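PDB 6S1Y: angiotensin-converting enzyme from Anopheles gambiae, which probably acts as a zinc-dependent peptidase that trims peptides from their C-terminal end, as other angiotensin-converting enzymes do. Local coordinates for residues Q24-T29 and A57-V62; K88-L93 and P372-G377; Y218-A223 and E585-L590; K228-Y233 and V238-P243. All blocks are in the same frame, centred on the assembly; numbering follows the deposited sequence.

Contact 1 (Q24-T29 and A57-V62); sequences QRYQQT and ADFAEV
Phe-59 drives the rim of its ring into the face of Tyr-26, and this T-shaped pair forms the dense part of the contact between residues 24-29 and 57-62. The ring centroids lie 5.0 Å apart with the planes at 73°, and Phe-59 CZ comes to 3.4 Å from Tyr-26 CZ, while Phe-59 CE1 sits above the centre of the tyrosine ring. Both rings leave their helices with CG anti to the backbone N (chi1 172° in Phe-59), which swings them into the gap from the flanks of their helices. Beside them, Thr-29 plays two parts. Its OG1 meets the edge of the Phe-59 ring, 3.4 Å from CD1, and its CG2 reaches tip to tip for Val-62 CG2 at 3.5 Å. No hydrogen bond crosses the interface. The hydroxyl of Thr-29 instead lies near the carbonyl oxygens of its own helix, where any bond is weak. Away from these close contacts the interface loosens: Gln-28 and Glu-61 face solvent, and Arg-25 turns its NH1 to a salt bridge with Glu-69. Tyr-26, which is buried, also touches Val-373 in a loop. With axes 9.7 Å apart and 168° between their directions, the segments pack as an antiparallel helical hairpin, formed by helices 12-42 and 46-70 of this largely helical peptidase.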
loop_
_atom_site.group_PDB
_atom_site.type_symbol
_atom_site.label_atom_id
_atom_site.label_comp_id
_atom_site.label_asym_id
_atom_site.label_seq_id
_atom_site.Cartn_x
_atom_site.Cartn_y
_atom_site.Cartn_z
ATOM N N GLN A 24 -25.491 4.310 15.818
ATOM C CA GLN A 24 -24.762 4.947 16.908
ATOM C C GLN A 24 -24.187 3.907 17.857
ATOM O O GLN A 24 -23.067 4.061 18.355
ATOM C CB GLN A 24 -25.674 5.913 17.661
ATOM C CG GLN A 24 -26.452 6.879 16.769
ATOM C CD GLN A 24 -25.559 7.762 15.904
ATOM O OE1 GLN A 24 -24.421 8.080 16.271
ATOM N NE2 GLN A 24 -26.077 8.164 14.743
ATOM N N ARG A 25 -24.945 2.846 18.129
ATOM C CA ARG A 25 -24.420 1.725 18.900
ATOM C C ARG A 25 -23.164 1.160 18.242
ATOM O O ARG A 25 -22.106 1.059 18.876
ATOM C CB ARG A 25 -25.512 0.657 19.031
ATOM C CG ARG A 25 -25.541 -0.107 20.339
ATOM C CD ARG A 25 -26.979 -0.315 20.812
ATOM N NE ARG A 25 -27.777 -1.096 19.870
ATOM C CZ ARG A 25 -27.734 -2.423 19.768
ATOM N NH1 ARG A 25 -28.502 -3.043 18.888
ATOM N NH2 ARG A 25 -26.921 -3.135 20.541
ATOM N N TYR A 26 -23.261 0.809 16.955
ATOM C CA TYR A 26 -22.120 0.262 16.216
ATOM C C TYR A 26 -20.929 1.212 16.273
ATOM O O TYR A 26 -19.807 0.805 16.578
ATOM C CB TYR A 26 -22.554 0.000 14.764
ATOM C CG TYR A 26 -21.727 -0.955 13.928
ATOM C CD1 TYR A 26 -22.026 -2.309 13.883
ATOM C CD2 TYR A 26 -20.686 -0.491 13.126
ATOM C CE1 TYR A 26 -21.287 -3.182 13.091
ATOM C CE2 TYR A 26 -19.941 -1.354 12.336
ATOM C CZ TYR A 26 -20.249 -2.695 12.318
ATOM O OH TYR A 26 -19.521 -3.564 11.529
ATOM N N GLN A 27 -21.168 2.495 16.018
ATOM C CA GLN A 27 -20.074 3.457 15.951
ATOM C C GLN A 27 -19.311 3.554 17.269
ATOM O O GLN A 27 -18.074 3.660 17.277
ATOM C CB GLN A 27 -20.623 4.824 15.551
ATOM C CG GLN A 27 -19.606 5.928 15.601
ATOM C CD GLN A 27 -20.119 7.206 14.979
ATOM O OE1 GLN A 27 -21.196 7.236 14.389
ATOM N NE2 GLN A 27 -19.341 8.267 15.095
ATOM N N GLN A 28 -20.020 3.509 18.395
ATOM C CA GLN A 28 -19.354 3.706 19.677
ATOM C C GLN A 28 -18.467 2.521 20.050
ATOM O O GLN A 28 -17.342 2.718 20.529
ATOM C CB GLN A 28 -20.396 3.993 20.760
ATOM C CG GLN A 28 -21.103 5.327 20.506
ATOM C CD GLN A 28 -22.058 5.742 21.614
ATOM O OE1 GLN A 28 -21.781 5.553 22.805
ATOM N NE2 GLN A 28 -23.194 6.323 21.222
ATOM N N THR A 29 -18.932 1.287 19.839
ATOM C CA THR A 29 -18.057 0.164 20.150
ATOM C C THR A 29 -16.936 0.039 19.121
ATOM O O THR A 29 -15.827 -0.375 19.471
ATOM C CB THR A 29 -18.846 -1.147 20.257
ATOM O OG1 THR A 29 -19.595 -1.365 19.055
ATOM C CG2 THR A 29 -19.784 -1.095 21.448
ATOM N N ALA A 57 -13.363 -8.247 21.016
ATOM C CA ALA A 57 -14.394 -9.220 21.364
ATOM C C ALA A 57 -15.709 -8.521 21.680
ATOM O O ALA A 57 -16.774 -8.949 21.220
ATOM C CB ALA A 57 -13.935 -10.074 22.544
ATOM N N ASP A 58 -15.645 -7.422 22.442
ATOM C CA ASP A 58 -16.838 -6.634 22.753
ATOM C C ASP A 58 -17.531 -6.173 21.482
ATOM O O ASP A 58 -18.755 -6.288 21.348
ATOM C CB ASP A 58 -16.470 -5.416 23.603
ATOM C CG ASP A 58 -15.989 -5.794 24.981
ATOM O OD1 ASP A 58 -16.097 -6.990 25.335
ATOM O OD2 ASP A 58 -15.499 -4.892 25.708
ATOM N N PHE A 59 -16.762 -5.622 20.541
ATOM C CA PHE A 59 -17.363 -5.168 19.299
ATOM C C PHE A 59 -17.967 -6.337 18.538
ATOM O O PHE A 59 -19.027 -6.207 17.920
ATOM C CB PHE A 59 -16.332 -4.449 18.438
ATOM C CG PHE A 59 -16.833 -4.130 17.066
ATOM C CD1 PHE A 59 -17.669 -3.055 16.856
ATOM C CD2 PHE A 59 -16.486 -4.922 15.990
ATOM C CE1 PHE A 59 -18.141 -2.766 15.592
ATOM C CE2 PHE A 59 -16.958 -4.643 14.728
ATOM C CZ PHE A 59 -17.782 -3.559 14.530
ATOM N N ALA A 60 -17.302 -7.494 18.583
ATOM C CA ALA A 60 -17.795 -8.670 17.878
ATOM C C ALA A 60 -19.184 -9.056 18.372
ATOM O O ALA A 60 -20.072 -9.358 17.568
ATOM C CB ALA A 60 -16.815 -9.838 18.057
ATOM N N GLU A 61 -19.387 -9.046 19.690
ATOM C CA GLU A 61 -20.716 -9.261 20.251
ATOM C C GLU A 61 -21.714 -8.259 19.677
ATOM O O GLU A 61 -22.744 -8.637 19.123
ATOM C CB GLU A 61 -20.666 -9.151 21.775
ATOM C CG GLU A 61 -20.147 -10.384 22.479
ATOM C CD GLU A 61 -19.881 -10.145 23.963
ATOM O OE1 GLU A 61 -20.685 -9.448 24.616
ATOM O OE2 GLU A 61 -18.858 -10.655 24.475
ATOM N N VAL A 62 -21.421 -6.964 19.804
ATOM C CA VAL A 62 -22.316 -5.928 19.296
ATOM C C VAL A 62 -22.702 -6.211 17.849
ATOM O O VAL A 62 -23.880 -6.144 17.477
ATOM C CB VAL A 62 -21.659 -4.540 19.445
ATOM C CG1 VAL A 62 -22.484 -3.473 18.729
ATOM C CG2 VAL A 62 -21.453 -4.177 20.929
#

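Contact 2 (K88-L93 and P372-G377); sequences KKLAKL and PVEFRG
A glutamate whose carboxylate lies against a leucine is the odd feature here: Glu-374 OE1 is 3.2 Å from Leu-90 CD1, and no hydrogen bond joins the two segments. The contact sets the C-terminal end of helix 81-90 against a 3-10 turn, residues 373-375, in the loop that follows the zinc-binding helix 349-368. Glu-374 starts with CG between its backbone N and carbonyl carbon (chi1 71°) and then bends at chi2, which lays the chain obliquely across Leu-90. Glu-23 brings a second carboxylate close to OE1, and the closeness of the two would probably raise the pKa of one of them. Alongside, the Lys-89 and Glu-374 CB atoms stand 4.0 Å apart. The lysine chain then runs past the turn, bending at chi3 and chi4, and delivers NZ to a hydrogen bond with Ser-550 OG. On that route its methylenes touch two groups: Lys-89 CE lies 3.4 Å from Glu-374 O, and Lys-89 CD meets the edge of the Phe-375 ring, 3.5 Å from its CE1.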
loop_
_atom_site.group_PDB
_atom_site.type_symbol
_atom_site.label_atom_id
_atom_site.label_comp_id
_atom_site.label_asym_id
_atom_site.label_seq_id
_atom_site.Cartn_x
_atom_site.Cartn_y
_atom_site.Cartn_z
ATOM N N LYS A 88 -27.299 -3.666 4.565
ATOM C CA LYS A 88 -26.381 -4.711 4.119
ATOM C C LYS A 88 -24.994 -4.534 4.728
ATOM O O LYS A 88 -24.384 -5.506 5.187
ATOM C CB LYS A 88 -26.299 -4.709 2.590
ATOM C CG LYS A 88 -25.406 -5.805 1.995
ATOM C CD LYS A 88 -25.241 -5.650 0.473
ATOM C CE LYS A 88 -24.260 -4.529 0.107
ATOM N NZ LYS A 88 -24.753 -3.656 -1.007
ATOM N N LYS A 89 -24.479 -3.303 4.747
ATOM C CA LYS A 89 -23.129 -3.078 5.257
ATOM C C LYS A 89 -23.065 -3.220 6.767
ATOM O O LYS A 89 -22.041 -3.656 7.307
ATOM C CB LYS A 89 -22.629 -1.701 4.819
ATOM C CG LYS A 89 -22.484 -1.607 3.299
ATOM C CD LYS A 89 -22.034 -0.242 2.828
ATOM C CE LYS A 89 -20.535 -0.177 2.647
ATOM N NZ LYS A 89 -20.106 -0.688 1.305
ATOM N N LEU A 90 -24.142 -2.866 7.466
ATOM C CA LEU A 90 -24.175 -3.067 8.908
ATOM C C LEU A 90 -24.278 -4.537 9.260
ATOM O O LEU A 90 -23.839 -4.946 10.335
ATOM C CB LEU A 90 -25.344 -2.304 9.514
ATOM C CG LEU A 90 -25.044 -0.846 9.831
ATOM C CD1 LEU A 90 -26.336 -0.089 10.067
ATOM C CD2 LEU A 90 -24.123 -0.752 11.046
ATOM N N ALA A 91 -24.844 -5.342 8.375
ATOM C CA ALA A 91 -25.012 -6.762 8.635
ATOM C C ALA A 91 -23.802 -7.597 8.235
ATOM O O ALA A 91 -23.803 -8.817 8.468
ATOM C CB ALA A 91 -26.251 -7.282 7.899
ATOM N N LYS A 92 -22.777 -6.985 7.643
ATOM C CA LYS A 92 -21.591 -7.727 7.216
ATOM C C LYS A 92 -20.686 -7.955 8.418
ATOM O O LYS A 92 -20.125 -7.009 8.972
ATOM C CB LYS A 92 -20.867 -6.966 6.115
ATOM C CG LYS A 92 -19.764 -7.762 5.457
ATOM C CD LYS A 92 -19.539 -7.329 4.010
ATOM C CE LYS A 92 -19.281 -5.831 3.880
ATOM N NZ LYS A 92 -19.426 -5.375 2.465
ATOM N N LEU A 93 -20.526 -9.215 8.813
ATOM C CA LEU A 93 -19.843 -9.540 10.058
ATOM C C LEU A 93 -18.345 -9.751 9.883
ATOM O O LEU A 93 -17.565 -9.371 10.764
ATOM C CB LEU A 93 -20.443 -10.806 10.676
ATOM C CG LEU A 93 -21.902 -10.768 11.128
ATOM C CD1 LEU A 93 -22.287 -12.123 11.682
ATOM C CD2 LEU A 93 -22.101 -9.696 12.165
ATOM N N PRO A 372 -22.862 8.114 8.005
ATOM C CA PRO A 372 -23.046 7.038 8.982
ATOM C C PRO A 372 -21.842 6.106 8.991
ATOM O O PRO A 372 -21.104 5.989 8.006
ATOM C CB PRO A 372 -24.312 6.318 8.504
ATOM C CG PRO A 372 -24.508 6.767 7.097
ATOM C CD PRO A 372 -23.915 8.129 6.980
ATOM N N VAL A 373 -21.664 5.422 10.124
ATOM C CA VAL A 373 -20.416 4.709 10.383
ATOM C C VAL A 373 -20.120 3.689 9.286
ATOM O O VAL A 373 -18.975 3.555 8.851
ATOM C CB VAL A 373 -20.458 4.041 11.772
ATOM C CG1 VAL A 373 -21.648 3.064 11.887
ATOM C CG2 VAL A 373 -19.139 3.337 12.042
ATOM N N GLU A 374 -21.136 2.961 8.817
ATOM C CA GLU A 374 -20.905 1.914 7.832
ATOM C C GLU A 374 -20.639 2.452 6.427
ATOM O O GLU A 374 -20.351 1.658 5.525
ATOM C CB GLU A 374 -22.095 0.943 7.811
ATOM C CG GLU A 374 -23.380 1.492 7.206
ATOM C CD GLU A 374 -24.213 2.320 8.182
ATOM O OE1 GLU A 374 -25.457 2.285 8.078
ATOM O OE2 GLU A 374 -23.629 3.011 9.040
ATOM N N PHE A 375 -20.741 3.762 6.207
ATOM C CA PHE A 375 -20.296 4.373 4.962
ATOM C C PHE A 375 -18.960 5.091 5.121
ATOM O O PHE A 375 -18.452 5.658 4.144
ATOM C CB PHE A 375 -21.333 5.370 4.433
ATOM C CG PHE A 375 -22.571 4.734 3.856
ATOM C CD1 PHE A 375 -22.657 3.366 3.648
ATOM C CD2 PHE A 375 -23.657 5.520 3.508
ATOM C CE1 PHE A 375 -23.810 2.798 3.099
ATOM C CE2 PHE A 375 -24.815 4.956 2.973
ATOM C CZ PHE A 375 -24.887 3.604 2.764
ATOM N N ARG A 376 -18.384 5.084 6.321
ATOM C CA ARG A 376 -17.109 5.755 6.561
ATOM C C ARG A 376 -15.960 4.820 6.175
ATOM O O ARG A 376 -15.232 4.280 7.010
ATOM C CB ARG A 376 -17.028 6.219 8.015
ATOM C CG ARG A 376 -17.984 7.359 8.317
ATOM C CD ARG A 376 -18.030 7.734 9.778
ATOM N NE ARG A 376 -16.873 8.495 10.211
ATOM C CZ ARG A 376 -16.795 9.136 11.374
ATOM N NH1 ARG A 376 -17.831 9.104 12.204
ATOM N NH2 ARG A 376 -15.684 9.808 11.708
ATOM N N GLY A 377 -15.835 4.627 4.859
ATOM C CA GLY A 377 -14.738 3.903 4.247
ATOM C C GLY A 377 -14.580 4.333 2.801
ATOM O O GLY A 377 -15.346 5.150 2.283
#

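Contact 3 (Y218-A223 and E585-L590); sequences YEQLHA and EENKRL
Asn-587 spends both N-H groups of its side-chain amide on one residue, Gln-220, in a bidentate amide contact between helices 203-233 and 577-590 of the mainly helical peptidase fold. One N-H goes to the backbone: Asn-587 ND2 lies 2.9 Å from Gln-220 O, with 151° at the hydrogen. The other goes to the side chain, where Asn-587 ND2 and Gln-220 OE1 are also 2.9 Å apart in a nearly straight bond (173°). Both acceptors lie close to the plane of the asparagine amide, where its two N-H bonds point. The acceptors are met less squarely, since the donor is tilted from the plane of the backbone carbonyl and stands above that of the glutamine amide. A bend at chi2 (-63°) curls the Gln-220 chain back, bringing OE1 round to the same nitrogen that its own carbonyl holds. The buried ND2 is thereby fully used, and the two bonds should fix the rotation of the amide. Other polar groups of residues 218-223 bond outside the two segments: Tyr-218 OH to Ser-467 O, and His-222 NE2 to Gly-468 O. Nearby, Tyr-224 packs on Asn-587, and the Ala-223 methyl carbon CB lies 3.9 Å from Asn-587 ND2.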
loop_
_atom_site.group_PDB
_atom_site.type_symbol
_atom_site.label_atom_id
_atom_site.label_comp_id
_atom_site.label_asym_id
_atom_site.label_seq_id
_atom_site.Cartn_x
_atom_site.Cartn_y
_atom_site.Cartn_z
ATOM N N TYR A 218 6.932 -3.571 -18.186
ATOM C CA TYR A 218 7.701 -4.024 -17.041
ATOM C C TYR A 218 8.910 -4.857 -17.477
ATOM O O TYR A 218 9.990 -4.757 -16.884
ATOM C CB TYR A 218 6.824 -4.820 -16.091
ATOM C CG TYR A 218 7.657 -5.396 -14.955
ATOM C CD1 TYR A 218 8.125 -4.576 -13.955
ATOM C CD2 TYR A 218 8.007 -6.753 -14.915
ATOM C CE1 TYR A 218 8.904 -5.051 -12.938
ATOM C CE2 TYR A 218 8.787 -7.253 -13.871
ATOM C CZ TYR A 218 9.230 -6.376 -12.879
ATOM O OH TYR A 218 10.008 -6.807 -11.833
ATOM N N GLU A 219 8.769 -5.678 -18.525
ATOM C CA GLU A 219 9.902 -6.528 -18.891
ATOM C C GLU A 219 11.020 -5.716 -19.540
ATOM O O GLU A 219 12.202 -6.012 -19.320
ATOM C CB GLU A 219 9.432 -7.693 -19.780
ATOM C CG GLU A 219 8.553 -8.672 -18.952
ATOM C CD GLU A 219 8.098 -9.942 -19.688
ATOM O OE1 GLU A 219 7.808 -10.909 -18.960
ATOM O OE2 GLU A 219 8.015 -9.962 -20.945
ATOM N N GLN A 220 10.697 -4.680 -20.306
ATOM C CA GLN A 220 11.744 -3.805 -20.807
ATOM C C GLN A 220 12.478 -3.104 -19.668
ATOM O O GLN A 220 13.703 -2.979 -19.700
ATOM C CB GLN A 220 11.153 -2.785 -21.784
ATOM C CG GLN A 220 10.594 -3.413 -23.067
ATOM C CD GLN A 220 11.669 -4.104 -23.880
ATOM O OE1 GLN A 220 12.756 -3.566 -24.072
ATOM N NE2 GLN A 220 11.365 -5.311 -24.355
ATOM N N LEU A 221 11.761 -2.646 -18.643
ATOM C CA LEU A 221 12.411 -1.911 -17.554
ATOM C C LEU A 221 13.270 -2.844 -16.723
ATOM O O LEU A 221 14.430 -2.540 -16.422
ATOM C CB LEU A 221 11.359 -1.254 -16.667
ATOM C CG LEU A 221 11.900 -0.400 -15.525
ATOM C CD1 LEU A 221 12.794 0.743 -16.064
ATOM C CD2 LEU A 221 10.740 0.189 -14.690
ATOM N N HIS A 222 12.687 -3.981 -16.308
ATOM C CA HIS A 222 13.444 -5.054 -15.682
ATOM C C HIS A 222 14.724 -5.359 -16.438
ATOM O O HIS A 222 15.780 -5.564 -15.831
ATOM C CB HIS A 222 12.563 -6.301 -15.620
ATOM C CG HIS A 222 13.265 -7.523 -15.136
ATOM N ND1 HIS A 222 14.189 -8.196 -15.899
ATOM C CD2 HIS A 222 13.175 -8.194 -13.965
ATOM C CE1 HIS A 222 14.656 -9.217 -15.211
ATOM N NE2 HIS A 222 14.051 -9.243 -14.037
ATOM N N ALA A 223 14.657 -5.403 -17.766
ATOM C CA ALA A 223 15.842 -5.766 -18.545
ATOM C C ALA A 223 16.915 -4.688 -18.462
ATOM O O ALA A 223 18.109 -4.989 -18.419
ATOM C CB ALA A 223 15.447 -6.016 -19.992
ATOM N N GLU A 585 14.181 0.766 -27.586
ATOM C CA GLU A 585 15.331 1.054 -28.435
ATOM C C GLU A 585 16.646 0.857 -27.687
ATOM O O GLU A 585 17.593 0.294 -28.243
ATOM C CB GLU A 585 15.219 2.479 -28.986
ATOM C CG GLU A 585 16.327 2.859 -29.973
ATOM C CD GLU A 585 16.419 1.909 -31.178
ATOM O OE1 GLU A 585 17.538 1.782 -31.726
ATOM O OE2 GLU A 585 15.384 1.298 -31.569
ATOM N N GLU A 586 16.722 1.291 -26.421
ATOM C CA GLU A 586 18.000 1.248 -25.710
ATOM C C GLU A 586 18.397 -0.187 -25.363
ATOM O O GLU A 586 19.573 -0.543 -25.469
ATOM C CB GLU A 586 17.937 2.122 -24.455
ATOM C CG GLU A 586 19.245 2.231 -23.674
ATOM C CD GLU A 586 20.295 3.129 -24.321
ATOM O OE1 GLU A 586 21.378 3.254 -23.705
ATOM O OE2 GLU A 586 20.053 3.730 -25.397
ATOM N N ASN A 587 17.442 -1.044 -24.971
ATOM C CA ASN A 587 17.778 -2.447 -24.737
ATOM C C ASN A 587 18.285 -3.117 -26.025
ATOM O O ASN A 587 19.240 -3.896 -25.990
ATOM C CB ASN A 587 16.574 -3.212 -24.169
ATOM C CG ASN A 587 16.277 -2.843 -22.693
ATOM O OD1 ASN A 587 17.184 -2.532 -21.936
ATOM N ND2 ASN A 587 15.008 -2.882 -22.305
ATOM N N LYS A 588 17.677 -2.803 -27.172
ATOM C CA LYS A 588 18.173 -3.320 -28.445
ATOM C C LYS A 588 19.600 -2.843 -28.705
ATOM O O LYS A 588 20.469 -3.637 -29.081
ATOM C CB LYS A 588 17.268 -2.891 -29.608
ATOM C CG LYS A 588 15.874 -3.568 -29.701
ATOM C CD LYS A 588 14.975 -2.806 -30.719
ATOM C CE LYS A 588 13.509 -3.267 -30.730
ATOM N NZ LYS A 588 13.290 -4.515 -31.545
ATOM N N ARG A 589 19.858 -1.546 -28.509
ATOM C CA ARG A 589 21.195 -1.010 -28.745
ATOM C C ARG A 589 22.222 -1.701 -27.861
ATOM O O ARG A 589 23.315 -2.038 -28.308
ATOM C CB ARG A 589 21.247 0.497 -28.479
ATOM C CG ARG A 589 20.715 1.416 -29.559
ATOM C CD ARG A 589 20.943 2.866 -29.118
ATOM N NE ARG A 589 20.029 3.843 -29.717
ATOM C CZ ARG A 589 20.297 4.573 -30.802
ATOM N NH1 ARG A 589 21.453 4.442 -31.448
ATOM N NH2 ARG A 589 19.400 5.439 -31.250
ATOM N N LEU A 590 21.904 -1.877 -26.589
ATOM C CA LEU A 590 22.889 -2.374 -25.648
ATOM C C LEU A 590 23.061 -3.884 -25.734
ATOM O O LEU A 590 24.076 -4.401 -25.261
ATOM C CB LEU A 590 22.500 -1.994 -24.220
ATOM C CG LEU A 590 22.359 -0.513 -23.865
ATOM C CD1 LEU A 590 21.611 -0.387 -22.538
ATOM C CD2 LEU A 590 23.694 0.104 -23.772
#

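Contact 4 (K228-Y233 and V238-P243); sequences KLRQKY and VSPTGP
The last turns of helix 203-233 meet the chain that doubles back from them, and the backbones come closest at Arg-230 and Val-238, with CA atoms 5.1 Å apart. Residues 228-233 are helical, whereas 238-243 form an irregular loop held by an ST turn and ST motif: Ser-239 OG accepts from the backbone N of Thr-241 and of Gly-242, each at 3.0 Å. This return of the chain leads into the short strand 244-245. Val-238 fits against the helix flank, its CB 3.9 Å from Arg-230 CB and its CG2 4.3 Å from both Leu-229 CB and Tyr-233 CB. With CG anti to the backbone N (chi1 177°) and the chain extended as far as NE, Arg-230 reaches along the returning chain. Its NE makes a salt bridge with Asp-235 in the intervening turn. This probably helps keep the guanidinium beside the loop, with Pro-240 CB over one of its faces, 3.9 Å from Arg-230 NE. The Val-238 carbonyl oxygen lies at the guanidinium edge, near its plane, yet no hydrogen bond joins them; its closest approach is to the aliphatic part, Val-238 O to Arg-230 CD at 3.3 Å.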
loop_
_atom_site.group_PDB
_atom_site.type_symbol
_atom_site.label_atom_id
_atom_site.label_comp_id
_atom_site.label_asym_id
_atom_site.label_seq_id
_atom_site.Cartn_x
_atom_site.Cartn_y
_atom_site.Cartn_z
ATOM N N LYS A 228 22.184 -2.801 -16.052
ATOM C CA LYS A 228 23.004 -1.832 -15.318
ATOM C C LYS A 228 23.553 -2.430 -14.026
ATOM O O LYS A 228 24.695 -2.159 -13.648
ATOM C CB LYS A 228 22.205 -0.567 -15.002
ATOM C CG LYS A 228 21.729 0.196 -16.206
ATOM C CD LYS A 228 22.882 0.824 -17.019
ATOM C CE LYS A 228 23.058 2.303 -16.696
ATOM N NZ LYS A 228 24.176 2.869 -17.477
ATOM N N LEU A 229 22.766 -3.227 -13.314
ATOM C CA LEU A 229 23.301 -3.844 -12.097
ATOM C C LEU A 229 24.459 -4.788 -12.429
ATOM O O LEU A 229 25.435 -4.878 -11.682
ATOM C CB LEU A 229 22.213 -4.592 -11.353
ATOM C CG LEU A 229 21.155 -3.734 -10.677
ATOM C CD1 LEU A 229 20.037 -4.628 -10.195
ATOM C CD2 LEU A 229 21.742 -2.966 -9.495
ATOM N N ARG A 230 24.375 -5.487 -13.561
ATOM C CA ARG A 230 25.464 -6.368 -13.954
ATOM C C ARG A 230 26.718 -5.586 -14.328
ATOM O O ARG A 230 27.826 -6.042 -14.048
ATOM C CB ARG A 230 25.022 -7.261 -15.130
ATOM C CG ARG A 230 26.095 -8.150 -15.639
ATOM C CD ARG A 230 25.527 -9.216 -16.600
ATOM N NE ARG A 230 26.587 -10.022 -17.205
ATOM C CZ ARG A 230 27.316 -9.612 -18.246
ATOM N NH1 ARG A 230 27.098 -8.421 -18.796
ATOM N NH2 ARG A 230 28.270 -10.386 -18.743
ATOM N N GLN A 231 26.581 -4.439 -15.007
ATOM C CA GLN A 231 27.756 -3.617 -15.293
ATOM C C GLN A 231 28.391 -3.104 -14.000
ATOM O O GLN A 231 29.617 -3.049 -13.884
ATOM C CB GLN A 231 27.387 -2.445 -16.202
ATOM C CG GLN A 231 26.969 -2.836 -17.620
ATOM C CD GLN A 231 28.097 -3.459 -18.416
ATOM O OE1 GLN A 231 29.167 -2.888 -18.537
ATOM N NE2 GLN A 231 27.845 -4.631 -18.992
ATOM N N LYS A 232 27.570 -2.754 -13.004
ATOM C CA LYS A 232 28.077 -2.213 -11.743
ATOM C C LYS A 232 28.652 -3.303 -10.840
ATOM O O LYS A 232 29.726 -3.124 -10.259
ATOM C CB LYS A 232 26.960 -1.450 -11.011
ATOM C CG LYS A 232 27.113 0.090 -11.005
ATOM C CD LYS A 232 27.239 0.695 -12.408
ATOM C CE LYS A 232 25.889 0.735 -13.157
ATOM N NZ LYS A 232 26.040 0.762 -14.646
ATOM N N TYR A 233 27.981 -4.450 -10.721
ATOM C CA TYR A 233 28.375 -5.460 -9.753
ATOM C C TYR A 233 29.089 -6.661 -10.359
ATOM O O TYR A 233 29.743 -7.395 -9.621
ATOM C CB TYR A 233 27.148 -5.987 -8.998
ATOM C CG TYR A 233 26.560 -5.071 -7.944
ATOM C CD1 TYR A 233 27.314 -4.618 -6.854
ATOM C CD2 TYR A 233 25.243 -4.705 -8.011
ATOM C CE1 TYR A 233 26.757 -3.803 -5.896
ATOM C CE2 TYR A 233 24.672 -3.909 -7.046
ATOM C CZ TYR A 233 25.421 -3.465 -5.992
ATOM O OH TYR A 233 24.801 -2.685 -5.052
ATOM N N VAL A 238 25.316 -10.957 -10.920
ATOM C CA VAL A 238 24.092 -10.697 -11.654
ATOM C C VAL A 238 24.146 -11.449 -12.979
ATOM O O VAL A 238 24.870 -11.063 -13.903
ATOM C CB VAL A 238 23.872 -9.194 -11.895
ATOM C CG1 VAL A 238 22.500 -8.989 -12.534
ATOM C CG2 VAL A 238 24.014 -8.388 -10.587
ATOM N N SER A 239 23.341 -12.478 -13.092
ATOM C CA SER A 239 23.230 -13.193 -14.346
ATOM C C SER A 239 22.610 -12.295 -15.416
ATOM O O SER A 239 21.670 -11.550 -15.144
ATOM C CB SER A 239 22.367 -14.435 -14.166
ATOM O OG SER A 239 21.949 -14.857 -15.438
ATOM N N PRO A 240 23.094 -12.353 -16.655
ATOM C CA PRO A 240 22.427 -11.588 -17.714
ATOM C C PRO A 240 21.085 -12.160 -18.131
ATOM O O PRO A 240 20.346 -11.458 -18.840
ATOM C CB PRO A 240 23.425 -11.639 -18.872
ATOM C CG PRO A 240 24.154 -12.932 -18.672
ATOM C CD PRO A 240 24.223 -13.156 -17.173
ATOM N N THR A 241 20.735 -13.388 -17.735
ATOM C CA THR A 241 19.531 -14.028 -18.245
ATOM C C THR A 241 18.587 -14.515 -17.174
ATOM O O THR A 241 17.432 -14.832 -17.497
ATOM C CB THR A 241 19.888 -15.252 -19.105
ATOM O OG1 THR A 241 20.665 -16.145 -18.304
ATOM C CG2 THR A 241 20.651 -14.855 -20.361
ATOM N N GLY A 242 19.042 -14.649 -15.935
ATOM C CA GLY A 242 18.197 -15.124 -14.871
ATOM C C GLY A 242 17.514 -13.989 -14.138
ATOM O O GLY A 242 17.702 -12.813 -14.439
ATOM N N PRO A 243 16.708 -14.334 -13.146
ATOM C CA PRO A 243 16.054 -13.301 -12.334
ATOM C C PRO A 243 17.081 -12.468 -11.584
ATOM O O PRO A 243 18.202 -12.916 -11.324
ATOM C CB PRO A 243 15.170 -14.104 -11.366
ATOM C CG PRO A 243 15.057 -15.472 -11.961
ATOM C CD PRO A 243 16.360 -15.699 -12.715
#

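From the N terminus, contact 1 closes first, pairing helices 12-42 and 46-70 across a short connection. Contact 2 opens later, at the end of helix 81-90, and waits 278 residues for the loop at 372-377. The two touch in space, with Tyr-26 against Leu-90 and Gln-27 against Val-373, so the N-terminal helices and the loop beyond the zinc-binding helix share one packed region. Inside the span of contact 2, helix 203-233 begins contact 3, whose partner 585-590 lies near the C terminus; contacts 2 and 3 therefore cross. Contact 4 closes locally, nested within both loops. Contacts 3 and 4 share helix 203-233, across the chain's centre from contacts 1 and 2.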